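Local coordinates for protein urocanate hydratase (Paenibacillus sp. Soil724D2, PDB 7NED) that probably adds water to urocanate-type substrates, thiourocanate among them, using bound NAD+, in a bacterial pathway of ergothioneine breakdown, at residues Y42-K47 with S256-V261; Y262-S267 with A291-E296. One frame throughout, in Å; residues are numbered along the deposited sequence.

Contact 1 (Y42-K47 with S256-V261); sequences YAALAK and SAHDLV. With NAD (nicotinamide-adenine-dinucleotide), chain C; URO ((2E)-3-(1H-imidazol-4-yl)acrylic acid), chain B.
The NAD site, where a loop of the Urocanase N-terminal family region meets a loop of the Rossmann-like region, is built here by the H258 ring, which reaches from the type I turn S256-D259 to the backbone of A43. H258 NE2 donates to A43 O over 2.9 Å; the oxygen lies almost in the ring plane, while the donor stands 39° above the carbonyl plane. With CG lying between its backbone N and carbonyl carbon (chi1 67°), the ring stands between A43 O and the nicotinamide ribose. Its other nitrogen, ND1, makes a weak hydrogen bond to the ribose hydroxyl O3D of NAD at 2.7 Å. Imidazole suits this place because its two nitrogens can serve a carbonyl and a sugar at once.

Small residues at 43 and 44 suit a spot where the diphosphate comes this near the backbone: A43 N donates to NAD O1N at 2.9 Å. Y42, next in the chain, carries segment 42-47 to the urocanate, whose imidazole lies at its ring edge. L45 meets the histidine ring obliquely, and D259, its OD2 hydrogen-bonded to Y109 OH, starts an Asx turn through OD1 to V261 N. L45 CD2 touches H258 NE2 at 3.7 Å and D259 OD2 at 3.9 Å.

Contact 2 (Y262-S267 with A291-E296); sequences YGYVPS and ASIAVE. With NAD (nicotinamide-adenine-dinucleotide), chain C.
S292 OG receives the backbone N-H of S267 in a nearly straight hydrogen bond, 2.7 Å long with an angle of 174° at the hydrogen, and also has a weak hydrogen bond with D288 O one helical turn earlier. A serine fits here because its short side chain can serve its own helix and the passing loop together; P266 CA packs against the same oxygen at 3.5 Å. The S267 hydroxyl turns elsewhere, to D236.

Y264 forms the broad part of the interface. Placing CG anti to the backbone N (chi1 -164°) sends its ring toward helix 282-305, where I293 CG1 sits over the centre of one face in a CH-pi contact, 3.4 Å from the centroid. At the ring's edge the phenol OH donates to E296 OE1 over 2.7 Å, on the anti side and somewhat out of the plane of a carboxylate turned 42° from the ring. The extended E296 chain spans the distance, and its OE2 lies near D253 OD2, a closeness that might raise the carboxylate's proton affinity.

On the opposite face the adenine amino nitrogen N6A of NAD lies 3.2 Å from Y264 CZ. Next door, V265 N donates to adenine N7A at 2.9 Å, and N6A returns a weak bond to V265 O. These contacts form the adenine end of the NAD site in the Rossmann-like region, the base read by backbone atoms of V265 beside the face of Y264.

Both contacts are largely buried and line the same NAD molecule, with their centres about 13 Å apart. They share one continuous loop, 256-267, between strand 250-251 and helix 274-280, but its two halves meet different partners. Contact 1, nearer the chain's centre, joins regions of two sequence families, N-terminal and Rossmann-like, by a histidine and small residues around the ribose and diphosphate. Contact 2, farther out, stays within the Rossmann-like region and packs the loop on helix 282-305 by an aromatic face and two hydrogen bonds that each involve a hydroxyl, beside the adenine. The two meet where D259 O probably accepts a hydrogen bond from Y264 N, while A44 CB packs on Y262 O.

Contact 1 (Y42-K47 with S256-V261)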
loop_
_atom_site.group_PDB
_atom_site.type_symbol
_atom_site.label_atom_id
_atom_site.label_comp_id
_atom_site.label_asym_id
_atom_site.label_seq_id
_atom_site.Cartn_x
_atom_site.Cartn_y
_atom_site.Cartn_z
ATOM N N TYR A 42 6.281 18.848 10.959
ATOM C CA TYR A 42 5.049 19.619 10.998
ATOM C C TYR A 42 3.929 18.708 11.495
ATOM O O TYR A 42 4.150 17.519 11.799
ATOM C CB TYR A 42 4.771 20.233 9.618
ATOM C CG TYR A 42 4.307 19.259 8.559
ATOM C CD1 TYR A 42 5.188 18.415 7.925
ATOM C CD2 TYR A 42 2.968 19.194 8.209
ATOM C CE1 TYR A 42 4.753 17.520 6.918
ATOM C CE2 TYR A 42 2.518 18.309 7.243
ATOM C CZ TYR A 42 3.436 17.471 6.599
ATOM O OH TYR A 42 3.005 16.617 5.624
ATOM N N ALA A 43 2.728 19.269 11.608
ATOM C CA ALA A 43 1.533 18.469 11.928
ATOM C C ALA A 43 1.708 17.677 13.225
ATOM O O ALA A 43 1.239 16.534 13.362
ATOM C CB ALA A 43 1.176 17.543 10.776
ATOM N N ALA A 44 2.419 18.276 14.175
ATOM C CA ALA A 44 2.495 17.833 15.569
ATOM C C ALA A 44 3.417 16.640 15.767
ATOM O O ALA A 44 4.185 16.588 16.738
ATOM C CB ALA A 44 1.109 17.490 16.125
ATOM N N LEU A 45 3.341 15.652 14.875
ATOM C CA LEU A 45 4.203 14.490 15.067
ATOM C C LEU A 45 4.653 13.870 13.742
ATOM O O LEU A 45 5.072 12.706 13.731
ATOM C CB LEU A 45 3.494 13.468 15.955
ATOM C CG LEU A 45 2.326 12.705 15.328
ATOM C CD1 LEU A 45 1.997 11.467 16.217
ATOM C CD2 LEU A 45 1.054 13.592 15.143
ATOM N N ALA A 46 4.623 14.627 12.644
ATOM C CA ALA A 46 5.113 14.119 11.370
ATOM C C ALA A 46 6.629 14.214 11.387
ATOM O O ALA A 46 7.177 15.304 11.502
ATOM C CB ALA A 46 4.519 14.900 10.205
ATOM N N LYS A 47 7.310 13.079 11.296
ATOM C CA LYS A 47 8.736 13.051 11.557
ATOM C C LYS A 47 9.527 12.774 10.287
ATOM O O LYS A 47 9.067 12.070 9.376
ATOM C CB LYS A 47 9.028 11.985 12.617
ATOM C CG LYS A 47 8.483 12.361 14.003
ATOM C CD LYS A 47 9.020 11.443 15.076
ATOM C CE LYS A 47 8.697 11.913 16.486
ATOM N NZ LYS A 47 9.918 11.904 17.374
ATOM N N SER A 256 -4.062 21.313 14.817
ATOM C CA SER A 256 -3.692 19.932 14.716
ATOM C C SER A 256 -4.784 19.013 15.336
ATOM O O SER A 256 -4.498 18.302 16.211
ATOM C CB SER A 256 -2.350 19.705 15.386
ATOM O OG SER A 256 -2.366 20.252 16.675
ATOM N N ALA A 257 -6.010 19.055 14.825
ATOM C CA ALA A 257 -7.118 18.291 15.309
ATOM C C ALA A 257 -6.999 16.822 14.999
ATOM O O ALA A 257 -7.704 16.058 15.524
ATOM C CB ALA A 257 -8.437 18.844 14.816
ATOM N N HIS A 258 -6.090 16.456 14.140
ATOM C CA HIS A 258 -5.917 15.037 13.830
ATOM C C HIS A 258 -5.289 14.256 14.969
ATOM O O HIS A 258 -5.298 13.015 14.935
ATOM C CB HIS A 258 -5.025 14.883 12.594
ATOM C CG HIS A 258 -3.610 15.329 12.817
ATOM N ND1 HIS A 258 -3.255 16.662 12.901
ATOM C CD2 HIS A 258 -2.462 14.621 12.967
ATOM C CE1 HIS A 258 -1.951 16.754 13.105
ATOM N NE2 HIS A 258 -1.448 15.530 13.139
ATOM N N ASP A 259 -4.688 14.926 15.947
ATOM C CA ASP A 259 -4.009 14.188 17.005
ATOM C C ASP A 259 -4.330 14.807 18.352
ATOM O O ASP A 259 -3.942 15.949 18.635
ATOM C CB ASP A 259 -2.507 14.115 16.780
ATOM C CG ASP A 259 -1.872 13.007 17.637
ATOM O OD1 ASP A 259 -1.604 13.295 18.813
ATOM O OD2 ASP A 259 -1.756 11.829 17.170
ATOM N N LEU A 260 -5.057 14.041 19.167
ATOM C CA LEU A 260 -5.527 14.477 20.471
ATOM C C LEU A 260 -4.478 14.307 21.554
ATOM O O LEU A 260 -4.723 14.691 22.704
ATOM C CB LEU A 260 -6.798 13.706 20.853
ATOM C CG LEU A 260 -7.928 13.668 19.812
ATOM C CD1 LEU A 260 -9.198 12.983 20.347
ATOM C CD2 LEU A 260 -8.210 15.068 19.289
ATOM N N VAL A 261 -3.320 13.740 21.236
ATOM C CA VAL A 261 -2.275 13.590 22.226
ATOM C C VAL A 261 -1.182 14.626 22.024
ATOM O O VAL A 261 -0.705 15.233 22.981
ATOM C CB VAL A 261 -1.699 12.155 22.191
ATOM C CG1 VAL A 261 -0.439 12.089 23.033
ATOM C CG2 VAL A 261 -2.749 11.126 22.592
HETATM P PA NAD C . 1.215 22.085 13.626
HETATM O O1A NAD C . 0.930 21.102 14.759
HETATM O O2A NAD C . 2.540 22.614 13.253
HETATM O O5B NAD C . 0.434 23.483 14.180
HETATM C C5B NAD C . -0.791 23.260 14.753
HETATM C C4B NAD C . -1.139 24.653 15.456
HETATM O O4B NAD C . -2.359 24.623 16.142
HETATM C C3B NAD C . 0.002 24.817 16.512
HETATM O O3B NAD C . 0.568 26.056 16.397
HETATM C C2B NAD C . -0.767 24.674 17.861
HETATM O O2B NAD C . -0.309 25.532 18.842
HETATM C C1B NAD C . -2.122 25.227 17.429
HETATM N N9A NAD C . -3.253 24.770 18.238
HETATM C C8A NAD C . -3.493 23.521 18.801
HETATM N N7A NAD C . -4.616 23.464 19.472
HETATM C C5A NAD C . -5.170 24.729 19.331
HETATM C C6A NAD C . -6.359 25.313 19.821
HETATM N N6A NAD C . -7.239 24.606 20.566
HETATM N N1A NAD C . -6.653 26.609 19.519
HETATM C C2A NAD C . -5.720 27.275 18.794
HETATM N N3A NAD C . -4.558 26.857 18.267
HETATM C C4A NAD C . -4.311 25.564 18.565
HETATM O O3 NAD C . 0.268 21.480 12.533
HETATM P PN NAD C . 0.385 21.969 11.020
HETATM O O1N NAD C . 1.484 21.466 10.131
HETATM O O2N NAD C . -0.045 23.421 10.981
HETATM O O5D NAD C . -0.970 21.223 10.259
HETATM C C5D NAD C . -2.223 21.537 10.891
HETATM C C4D NAD C . -3.304 20.711 10.249
HETATM O O4D NAD C . -3.238 20.787 8.838
HETATM C C3D NAD C . -2.864 19.197 10.606
HETATM O O3D NAD C . -3.989 18.410 10.979
HETATM C C2D NAD C . -2.281 18.649 9.252
HETATM O O2D NAD C . -2.530 17.329 8.986
HETATM C C1D NAD C . -3.356 19.441 8.442
HETATM N N1N NAD C . -3.297 19.372 6.976
HETATM C C2N NAD C . -3.664 18.119 6.525
HETATM C C3N NAD C . -3.749 17.845 5.170
HETATM C C7N NAD C . -4.103 16.403 4.780
HETATM O O7N NAD C . -4.643 16.088 3.720
HETATM N N7N NAD C . -3.722 15.400 5.657
HETATM C C4N NAD C . -3.470 18.903 4.294
HETATM C C5N NAD C . -3.121 20.156 4.795
HETATM C C6N NAD C . -3.053 20.399 6.178
HETATM O OAA URO B . 2.883 20.883 1.719
HETATM C CAI URO B . 3.385 20.008 2.544
HETATM O OAB URO B . 4.531 19.829 2.666
HETATM C CAC URO B . 2.479 19.167 3.343
HETATM C CAD URO B . 1.185 19.309 3.224
HETATM C CAJ URO B . 0.473 18.425 4.069
HETATM C CAF URO B . -0.840 18.483 4.429
HETATM N NAH URO B . -1.120 17.562 5.404
HETATM C CAE URO B . 0.021 16.948 5.622
HETATM N NAG URO B . 1.014 17.433 4.843
#

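Contact 2 (Y262-S267 with A291-E296)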
loop_
_atom_site.group_PDB
_atom_site.type_symbol
_atom_site.label_atom_id
_atom_site.label_comp_id
_atom_site.label_asym_id
_atom_site.label_seq_id
_atom_site.Cartn_x
_atom_site.Cartn_y
_atom_site.Cartn_z
ATOM N N TYR A 262 -0.796 14.856 20.774
ATOM C CA TYR A 262 0.277 15.773 20.481
ATOM C C TYR A 262 -0.179 17.045 19.782
ATOM O O TYR A 262 0.652 17.923 19.583
ATOM C CB TYR A 262 1.327 15.079 19.610
ATOM C CG TYR A 262 1.920 13.865 20.315
ATOM C CD1 TYR A 262 1.376 12.605 20.152
ATOM C CD2 TYR A 262 2.980 14.022 21.205
ATOM C CE1 TYR A 262 1.921 11.499 20.817
ATOM C CE2 TYR A 262 3.520 12.951 21.859
ATOM C CZ TYR A 262 2.989 11.698 21.672
ATOM O OH TYR A 262 3.552 10.656 22.355
ATOM N N GLY A 263 -1.454 17.151 19.399
ATOM C CA GLY A 263 -1.913 18.243 18.558
ATOM C C GLY A 263 -2.815 19.223 19.292
ATOM O O GLY A 263 -2.334 20.180 19.900
ATOM N N TYR A 264 -4.109 18.957 19.282
ATOM C CA TYR A 264 -5.120 19.923 19.718
ATOM C C TYR A 264 -5.056 20.208 21.221
ATOM O O TYR A 264 -5.146 19.291 22.053
ATOM C CB TYR A 264 -6.500 19.382 19.359
ATOM C CG TYR A 264 -7.525 20.448 19.424
ATOM C CD1 TYR A 264 -8.053 20.852 20.641
ATOM C CD2 TYR A 264 -7.915 21.117 18.273
ATOM C CE1 TYR A 264 -8.996 21.890 20.706
ATOM C CE2 TYR A 264 -8.869 22.142 18.321
ATOM C CZ TYR A 264 -9.390 22.522 19.538
ATOM O OH TYR A 264 -10.321 23.530 19.582
ATOM N N VAL A 265 -4.947 21.485 21.580
ATOM C CA VAL A 265 -4.863 21.897 22.978
ATOM C C VAL A 265 -6.279 22.098 23.509
ATOM O O VAL A 265 -7.008 22.957 22.982
ATOM C CB VAL A 265 -4.051 23.176 23.148
ATOM C CG1 VAL A 265 -4.007 23.515 24.617
ATOM C CG2 VAL A 265 -2.646 22.976 22.551
ATOM N N PRO A 266 -6.691 21.366 24.536
ATOM C CA PRO A 266 -8.048 21.511 25.050
ATOM C C PRO A 266 -8.226 22.865 25.691
ATOM O O PRO A 266 -7.261 23.517 26.093
ATOM C CB PRO A 266 -8.155 20.402 26.110
ATOM C CG PRO A 266 -7.015 19.471 25.847
ATOM C CD PRO A 266 -5.922 20.364 25.283
ATOM N N SER A 267 -9.487 23.275 25.804
ATOM C CA SER A 267 -9.786 24.478 26.569
ATOM C C SER A 267 -9.302 24.288 27.998
ATOM O O SER A 267 -9.437 23.203 28.571
ATOM C CB SER A 267 -11.289 24.771 26.563
ATOM O OG SER A 267 -11.545 25.971 27.284
ATOM N N ALA A 291 -13.385 16.785 23.418
ATOM C CA ALA A 291 -14.519 17.597 23.842
ATOM C C ALA A 291 -14.378 19.035 23.354
ATOM O O ALA A 291 -15.376 19.665 22.964
ATOM C CB ALA A 291 -14.652 17.562 25.363
ATOM N N SER A 292 -13.157 19.588 23.406
ATOM C CA SER A 292 -12.959 20.975 22.955
ATOM C C SER A 292 -13.136 21.093 21.442
ATOM O O SER A 292 -13.704 22.071 20.952
ATOM C CB SER A 292 -11.584 21.490 23.368
ATOM O OG SER A 292 -11.495 21.752 24.758
ATOM N N ILE A 293 -12.664 20.101 20.678
ATOM C CA ILE A 293 -12.936 20.105 19.245
ATOM C C ILE A 293 -14.434 20.073 18.988
ATOM O O ILE A 293 -14.940 20.771 18.104
ATOM C CB ILE A 293 -12.219 18.927 18.566
ATOM C CG1 ILE A 293 -10.710 19.215 18.460
ATOM C CG2 ILE A 293 -12.894 18.606 17.237
ATOM C CD1 ILE A 293 -9.911 17.960 18.068
ATOM N N ALA A 294 -15.171 19.253 19.749
ATOM C CA ALA A 294 -16.621 19.213 19.585
ATOM C C ALA A 294 -17.253 20.597 19.810
ATOM O O ALA A 294 -18.131 21.028 19.047
ATOM C CB ALA A 294 -17.211 18.170 20.545
ATOM N N VAL A 295 -16.819 21.306 20.849
ATOM C CA VAL A 295 -17.310 22.664 21.097
ATOM C C VAL A 295 -16.994 23.588 19.922
ATOM O O VAL A 295 -17.826 24.408 19.498
ATOM C CB VAL A 295 -16.705 23.216 22.399
ATOM C CG1 VAL A 295 -16.962 24.697 22.488
ATOM C CG2 VAL A 295 -17.280 22.488 23.600
ATOM N N GLU A 296 -15.766 23.513 19.420
ATOM C CA GLU A 296 -15.384 24.364 18.309
ATOM C C GLU A 296 -16.244 24.082 17.083
ATOM O O GLU A 296 -16.720 25.015 16.429
ATOM C CB GLU A 296 -13.894 24.192 17.978
ATOM C CG GLU A 296 -13.477 25.110 16.834
ATOM C CD GLU A 296 -12.012 24.998 16.439
ATOM O OE1 GLU A 296 -11.199 24.281 17.111
ATOM O OE2 GLU A 296 -11.686 25.648 15.435
HETATM P PA NAD C . 1.215 22.085 13.626
HETATM O O1A NAD C . 0.930 21.102 14.759
HETATM O O2A NAD C . 2.540 22.614 13.253
HETATM O O5B NAD C . 0.434 23.483 14.180
HETATM C C5B NAD C . -0.791 23.260 14.753
HETATM C C4B NAD C . -1.139 24.653 15.456
HETATM O O4B NAD C . -2.359 24.623 16.142
HETATM C C3B NAD C . 0.002 24.817 16.512
HETATM O O3B NAD C . 0.568 26.056 16.397
HETATM C C2B NAD C . -0.767 24.674 17.861
HETATM O O2B NAD C . -0.309 25.532 18.842
HETATM C C1B NAD C . -2.122 25.227 17.429
HETATM N N9A NAD C . -3.253 24.770 18.238
HETATM C C8A NAD C . -3.493 23.521 18.801
HETATM N N7A NAD C . -4.616 23.464 19.472
HETATM C C5A NAD C . -5.170 24.729 19.331
HETATM C C6A NAD C . -6.359 25.313 19.821
HETATM N N6A NAD C . -7.239 24.606 20.566
HETATM N N1A NAD C . -6.653 26.609 19.519
HETATM C C2A NAD C . -5.720 27.275 18.794
HETATM N N3A NAD C . -4.558 26.857 18.267
HETATM C C4A NAD C . -4.311 25.564 18.565
HETATM O O3 NAD C . 0.268 21.480 12.533
HETATM P PN NAD C . 0.385 21.969 11.020
HETATM O O1N NAD C . 1.484 21.466 10.131
HETATM O O2N NAD C . -0.045 23.421 10.981
HETATM O O5D NAD C . -0.970 21.223 10.259
HETATM C C5D NAD C . -2.223 21.537 10.891
HETATM C C4D NAD C . -3.304 20.711 10.249
HETATM O O4D NAD C . -3.238 20.787 8.838
HETATM C C3D NAD C . -2.864 19.197 10.606
HETATM O O3D NAD C . -3.989 18.410 10.979
HETATM C C2D NAD C . -2.281 18.649 9.252
HETATM O O2D NAD C . -2.530 17.329 8.986
HETATM C C1D NAD C . -3.356 19.441 8.442
HETATM N N1N NAD C . -3.297 19.372 6.976
HETATM C C2N NAD C . -3.664 18.119 6.525
HETATM C C3N NAD C . -3.749 17.845 5.170
HETATM C C7N NAD C . -4.103 16.403 4.780
HETATM O O7N NAD C . -4.643 16.088 3.720
HETATM N N7N NAD C . -3.722 15.400 5.657
HETATM C C4N NAD C . -3.470 18.903 4.294
HETATM C C5N NAD C . -3.121 20.156 4.795
HETATM C C6N NAD C . -3.053 20.399 6.178
#